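Local structure of cell division GTPase FtsZ, diverged (Clostridium botulinum C, 3V3T) at residues A[185-198]-A[272-284]. The protein belongs to the tubulin/FtsZ family of cytoskeletal GTPases, as a diverged FtsZ with a TubZ-like C-terminal domain. The protein carries 1 engineered substitution. Sequence-based numbering, arbitrary orientation.
Sequences DFMNMSESHAEGVV and FKGYNSKKNIVVA
Val-283 packs against the Phe-186 ring with both methyls: CG1 lies over one face, 4.2 Å from the ring centroid in a CH-pi contact, while CG2 meets CD1 of Phe-186 at 3.5 Å. Phe-186 CG stands anti to the backbone N (chi1 160°), which places the ring across the Val-283 side chain. Ile-281 points CD1 at the last helical turn, 3.6 Å from the backbone N of Phe-186, and its CG2 touches Met-189 CG. With its chain extended from CA to SD (chi2 170°), Met-189 brings SD to 4.0 Å from CG2 of Val-283. At the outer margin of this apolar patch, the extended Lys-279 chain crosses the Asp-185 side chain at about a right angle; NZ reaches OD2 of Asp-185 on its syn side at 2.9 Å, a salt bridge.

Farther along the loop, the His-193 ring lies with one face over the Tyr-275–Asn-276 peptide, and its CE1 is 3.5 Å from Tyr-275 CB. Its ND1 is buried without a partner. Gly-196 O accepts from Tyr-275 N at 3.0 Å, the donor well above the carbonyl plane, and also lies at the tyrosine ring edge. Next to this bond, Val-197 and Gly-274 bring their CA atoms within 3.8 Å.

The turn carrying Lys-279 is shaped by Asn-276: OD1 accepts from the backbone N of both Lys-278 and Lys-279, an Asx turn and motif, while ND2 donates to Lys-279 O and to Ser-251 OG. The end of helix 172-187 and the loop after it thus cover strands 270-275 and 281-287, with strand 247-252 between these two in the sheet and Ile-215 of strand 211-217 touching Phe-186 and Ile-281.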
loop_
_atom_site.group_PDB
_atom_site.type_symbol
_atom_site.label_atom_id
_atom_site.label_comp_id
_atom_site.label_asym_id
_atom_site.label_seq_id
_atom_site.Cartn_x
_atom_site.Cartn_y
_atom_site.Cartn_z
ATOM N N ASP A 185 6.967 10.867 -1.500
ATOM C CA ASP A 185 7.625 11.707 -0.492
ATOM C C ASP A 185 8.458 10.838 0.436
ATOM O O ASP A 185 9.586 11.180 0.777
ATOM C CB ASP A 185 6.604 12.493 0.327
ATOM C CG ASP A 185 5.997 13.636 -0.450
ATOM O OD1 ASP A 185 6.540 13.988 -1.523
ATOM O OD2 ASP A 185 4.979 14.179 0.013
ATOM N N PHE A 186 7.888 9.702 0.828
ATOM C CA PHE A 186 8.592 8.718 1.639
ATOM C C PHE A 186 9.922 8.305 0.979
ATOM O O PHE A 186 10.986 8.410 1.586
ATOM C CB PHE A 186 7.644 7.540 1.911
ATOM C CG PHE A 186 8.323 6.275 2.315
ATOM C CD1 PHE A 186 9.403 6.290 3.166
ATOM C CD2 PHE A 186 7.848 5.055 1.854
ATOM C CE1 PHE A 186 10.011 5.111 3.534
ATOM C CE2 PHE A 186 8.445 3.878 2.228
ATOM C CZ PHE A 186 9.529 3.904 3.068
ATOM N N MET A 187 9.868 7.895 -0.283
ATOM C CA MET A 187 11.083 7.565 -1.025
ATOM C C MET A 187 12.063 8.735 -1.191
ATOM O O MET A 187 13.243 8.518 -1.450
ATOM C CB MET A 187 10.718 7.010 -2.402
ATOM C CG MET A 187 9.900 5.736 -2.352
ATOM S SD MET A 187 10.840 4.373 -1.622
ATOM C CE MET A 187 10.596 4.637 0.123
ATOM N N ASN A 188 11.593 9.972 -1.063
ATOM C CA ASN A 188 12.497 11.120 -1.225
ATOM C C ASN A 188 13.194 11.608 0.053
ATOM O O ASN A 188 13.849 12.648 0.031
ATOM C CB ASN A 188 11.770 12.311 -1.857
ATOM C CG ASN A 188 11.477 12.109 -3.324
ATOM O OD1 ASN A 188 12.162 11.351 -4.019
ATOM N ND2 ASN A 188 10.462 12.807 -3.815
ATOM N N MET A 189 13.046 10.883 1.162
ATOM C CA MET A 189 13.623 11.316 2.431
ATOM C C MET A 189 15.144 11.285 2.411
ATOM O O MET A 189 15.794 11.809 3.319
ATOM C CB MET A 189 13.103 10.468 3.593
ATOM C CG MET A 189 11.650 10.700 3.927
ATOM S SD MET A 189 11.039 9.468 5.082
ATOM C CE MET A 189 11.626 10.132 6.634
ATOM N N SER A 190 15.713 10.670 1.379
ATOM C CA SER A 190 17.170 10.612 1.255
ATOM C C SER A 190 17.764 11.801 0.500
ATOM O O SER A 190 18.985 11.963 0.480
ATOM C CB SER A 190 17.624 9.296 0.611
ATOM O OG SER A 190 16.816 8.971 -0.509
ATOM N N GLU A 191 16.918 12.631 -0.110
ATOM C CA GLU A 191 17.403 13.789 -0.854
ATOM C C GLU A 191 18.405 14.585 -0.018
ATOM O O GLU A 191 18.083 15.041 1.082
ATOM C CB GLU A 191 16.237 14.671 -1.312
ATOM C CG GLU A 191 15.372 14.023 -2.391
ATOM C CD GLU A 191 14.141 14.844 -2.747
ATOM O OE1 GLU A 191 13.645 15.598 -1.880
ATOM O OE2 GLU A 191 13.669 14.731 -3.899
ATOM N N SER A 192 19.616 14.743 -0.551
ATOM C CA SER A 192 20.710 15.383 0.179
ATOM C C SER A 192 20.269 16.623 0.956
ATOM O O SER A 192 19.397 17.378 0.520
ATOM C CB SER A 192 21.884 15.712 -0.753
ATOM O OG SER A 192 21.574 16.784 -1.625
ATOM N N HIS A 193 20.877 16.815 2.121
ATOM C CA HIS A 193 20.527 17.925 2.992
ATOM C C HIS A 193 21.535 18.045 4.132
ATOM O O HIS A 193 22.165 17.061 4.524
ATOM C CB HIS A 193 19.115 17.731 3.547
ATOM C CG HIS A 193 18.647 18.850 4.425
ATOM N ND1 HIS A 193 18.998 18.949 5.754
ATOM C CD2 HIS A 193 17.851 19.916 4.167
ATOM C CE1 HIS A 193 18.441 20.029 6.277
ATOM N NE2 HIS A 193 17.742 20.633 5.334
ATOM N N ALA A 194 21.696 19.259 4.646
ATOM C CA ALA A 194 22.569 19.499 5.788
ATOM C C ALA A 194 21.733 19.810 7.029
ATOM O O ALA A 194 20.930 20.744 7.029
ATOM C CB ALA A 194 23.537 20.635 5.492
ATOM N N GLU A 195 21.929 19.029 8.086
ATOM C CA GLU A 195 22.927 17.968 8.072
ATOM C C GLU A 195 22.291 16.579 8.013
ATOM O O GLU A 195 22.310 15.926 6.970
ATOM C CB GLU A 195 23.867 18.092 9.279
ATOM C CG GLU A 195 24.821 19.294 9.230
ATOM C CD GLU A 195 24.160 20.616 9.608
ATOM O OE1 GLU A 195 23.068 20.596 10.217
ATOM O OE2 GLU A 195 24.739 21.679 9.296
ATOM N N GLY A 196 21.727 16.132 9.129
ATOM C CA GLY A 196 21.158 14.797 9.208
ATOM C C GLY A 196 20.140 14.443 8.134
ATOM O O GLY A 196 19.290 15.247 7.760
ATOM N N VAL A 197 20.215 13.221 7.632
ATOM C CA VAL A 197 19.268 12.777 6.622
ATOM C C VAL A 197 18.918 11.322 6.884
ATOM O O VAL A 197 19.670 10.613 7.552
ATOM C CB VAL A 197 19.832 12.981 5.190
ATOM C CG1 VAL A 197 18.898 12.407 4.143
ATOM C CG2 VAL A 197 20.113 14.455 4.926
ATOM N N VAL A 198 17.758 10.888 6.405
ATOM C CA VAL A 198 17.400 9.480 6.488
ATOM C C VAL A 198 18.066 8.730 5.328
ATOM O O VAL A 198 17.658 8.876 4.178
ATOM C CB VAL A 198 15.877 9.289 6.467
ATOM C CG1 VAL A 198 15.520 7.806 6.469
ATOM C CG2 VAL A 198 15.245 9.995 7.661
ATOM N N PHE A 272 14.952 6.207 12.636
ATOM C CA PHE A 272 15.905 6.911 11.791
ATOM C C PHE A 272 15.361 8.324 11.631
ATOM O O PHE A 272 14.237 8.505 11.154
ATOM C CB PHE A 272 16.021 6.263 10.400
ATOM C CG PHE A 272 16.025 4.758 10.414
ATOM C CD1 PHE A 272 17.056 4.060 10.997
ATOM C CD2 PHE A 272 15.000 4.048 9.830
ATOM C CE1 PHE A 272 17.056 2.682 11.008
ATOM C CE2 PHE A 272 14.994 2.671 9.835
ATOM C CZ PHE A 272 16.028 1.987 10.426
ATOM N N LYS A 273 16.143 9.321 12.029
ATOM C CA LYS A 273 15.710 10.712 11.923
ATOM C C LYS A 273 16.560 11.499 10.932
ATOM O O LYS A 273 17.763 11.237 10.756
ATOM C CB LYS A 273 15.725 11.413 13.287
ATOM C CG LYS A 273 15.274 12.875 13.223
ATOM C CD LYS A 273 15.452 13.619 14.543
ATOM C CE LYS A 273 15.030 15.089 14.396
ATOM N NZ LYS A 273 15.008 15.860 15.676
ATOM N N GLY A 274 15.924 12.473 10.288
ATOM C CA GLY A 274 16.611 13.324 9.344
ATOM C C GLY A 274 15.848 14.602 9.088
ATOM O O GLY A 274 14.816 14.862 9.707
ATOM N N TYR A 275 16.364 15.400 8.159
ATOM C CA TYR A 275 15.729 16.656 7.791
ATOM C C TYR A 275 15.543 16.761 6.284
ATOM O O TYR A 275 16.195 16.057 5.511
ATOM C CB TYR A 275 16.550 17.834 8.327
ATOM C CG TYR A 275 16.729 17.759 9.823
ATOM C CD1 TYR A 275 15.752 18.247 10.690
ATOM C CD2 TYR A 275 17.860 17.168 10.374
ATOM C CE1 TYR A 275 15.904 18.158 12.067
ATOM C CE2 TYR A 275 18.024 17.079 11.748
ATOM C CZ TYR A 275 17.043 17.573 12.590
ATOM O OH TYR A 275 17.218 17.482 13.952
ATOM N N ASN A 276 14.634 17.632 5.873
ATOM C CA ASN A 276 14.512 17.986 4.473
ATOM C C ASN A 276 13.981 19.397 4.378
ATOM O O ASN A 276 13.592 19.980 5.383
ATOM C CB ASN A 276 13.611 17.006 3.722
ATOM C CG ASN A 276 12.147 17.207 4.033
ATOM O OD1 ASN A 276 11.408 17.799 3.245
ATOM N ND2 ASN A 276 11.717 16.717 5.188
ATOM N N SER A 277 13.975 19.946 3.173
ATOM C CA SER A 277 13.666 21.357 2.983
ATOM C C SER A 277 12.182 21.596 2.750
ATOM O O SER A 277 11.729 22.741 2.760
ATOM C CB SER A 277 14.471 21.904 1.801
ATOM O OG SER A 277 14.363 21.039 0.676
ATOM N N LYS A 278 11.425 20.516 2.567
ATOM C CA LYS A 278 10.071 20.621 2.023
ATOM C C LYS A 278 8.914 20.241 2.960
ATOM O O LYS A 278 8.014 21.047 3.197
ATOM C CB LYS A 278 9.973 19.831 0.711
ATOM C CG LYS A 278 10.881 20.370 -0.387
ATOM C CD LYS A 278 10.909 19.459 -1.610
ATOM C CE LYS A 278 11.840 20.018 -2.686
ATOM N NZ LYS A 278 11.913 19.153 -3.898
ATOM N N LYS A 279 8.921 19.017 3.476
ATOM C CA LYS A 279 7.761 18.510 4.203
ATOM C C LYS A 279 8.096 17.905 5.556
ATOM O O LYS A 279 9.258 17.682 5.881
ATOM C CB LYS A 279 7.001 17.490 3.345
ATOM C CG LYS A 279 6.314 18.123 2.144
ATOM C CD LYS A 279 5.482 17.135 1.365
ATOM C CE LYS A 279 4.712 17.831 0.260
ATOM N NZ LYS A 279 3.947 16.862 -0.570
ATOM N N ASN A 280 7.062 17.655 6.352
ATOM C CA ASN A 280 7.232 16.947 7.612
ATOM C C ASN A 280 6.551 15.606 7.522
ATOM O O ASN A 280 5.323 15.516 7.401
ATOM C CB ASN A 280 6.669 17.745 8.778
ATOM C CG ASN A 280 7.328 19.081 8.924
ATOM O OD1 ASN A 280 8.492 19.172 9.323
ATOM N ND2 ASN A 280 6.594 20.138 8.588
ATOM N N ILE A 281 7.351 14.556 7.565
ATOM C CA ILE A 281 6.827 13.246 7.263
ATOM C C ILE A 281 7.282 12.203 8.275
ATOM O O ILE A 281 8.444 12.168 8.677
ATOM C CB ILE A 281 7.165 12.851 5.804
ATOM C CG1 ILE A 281 6.767 11.400 5.516
ATOM C CG2 ILE A 281 8.619 13.068 5.517
ATOM C CD1 ILE A 281 6.859 11.034 4.034
ATOM N N VAL A 282 6.330 11.386 8.712
ATOM C CA VAL A 282 6.603 10.247 9.565
ATOM C C VAL A 282 6.191 8.973 8.838
ATOM O O VAL A 282 5.074 8.859 8.323
ATOM C CB VAL A 282 5.791 10.315 10.880
ATOM C CG1 VAL A 282 6.139 9.128 11.789
ATOM C CG2 VAL A 282 6.013 11.645 11.590
ATOM N N VAL A 283 7.095 8.004 8.806
ATOM C CA VAL A 283 6.774 6.694 8.290
ATOM C C VAL A 283 6.876 5.695 9.422
ATOM O O VAL A 283 7.943 5.543 10.018
ATOM C CB VAL A 283 7.759 6.288 7.187
ATOM C CG1 VAL A 283 7.374 4.921 6.614
ATOM C CG2 VAL A 283 7.778 7.349 6.099
ATOM N N ALA A 284 5.764 5.030 9.724
ATOM C CA ALA A 284 5.721 4.020 10.772
ATOM C C ALA A 284 5.529 2.641 10.145
ATOM O O ALA A 284 4.572 2.427 9.407
ATOM C CB ALA A 284 4.597 4.324 11.754
#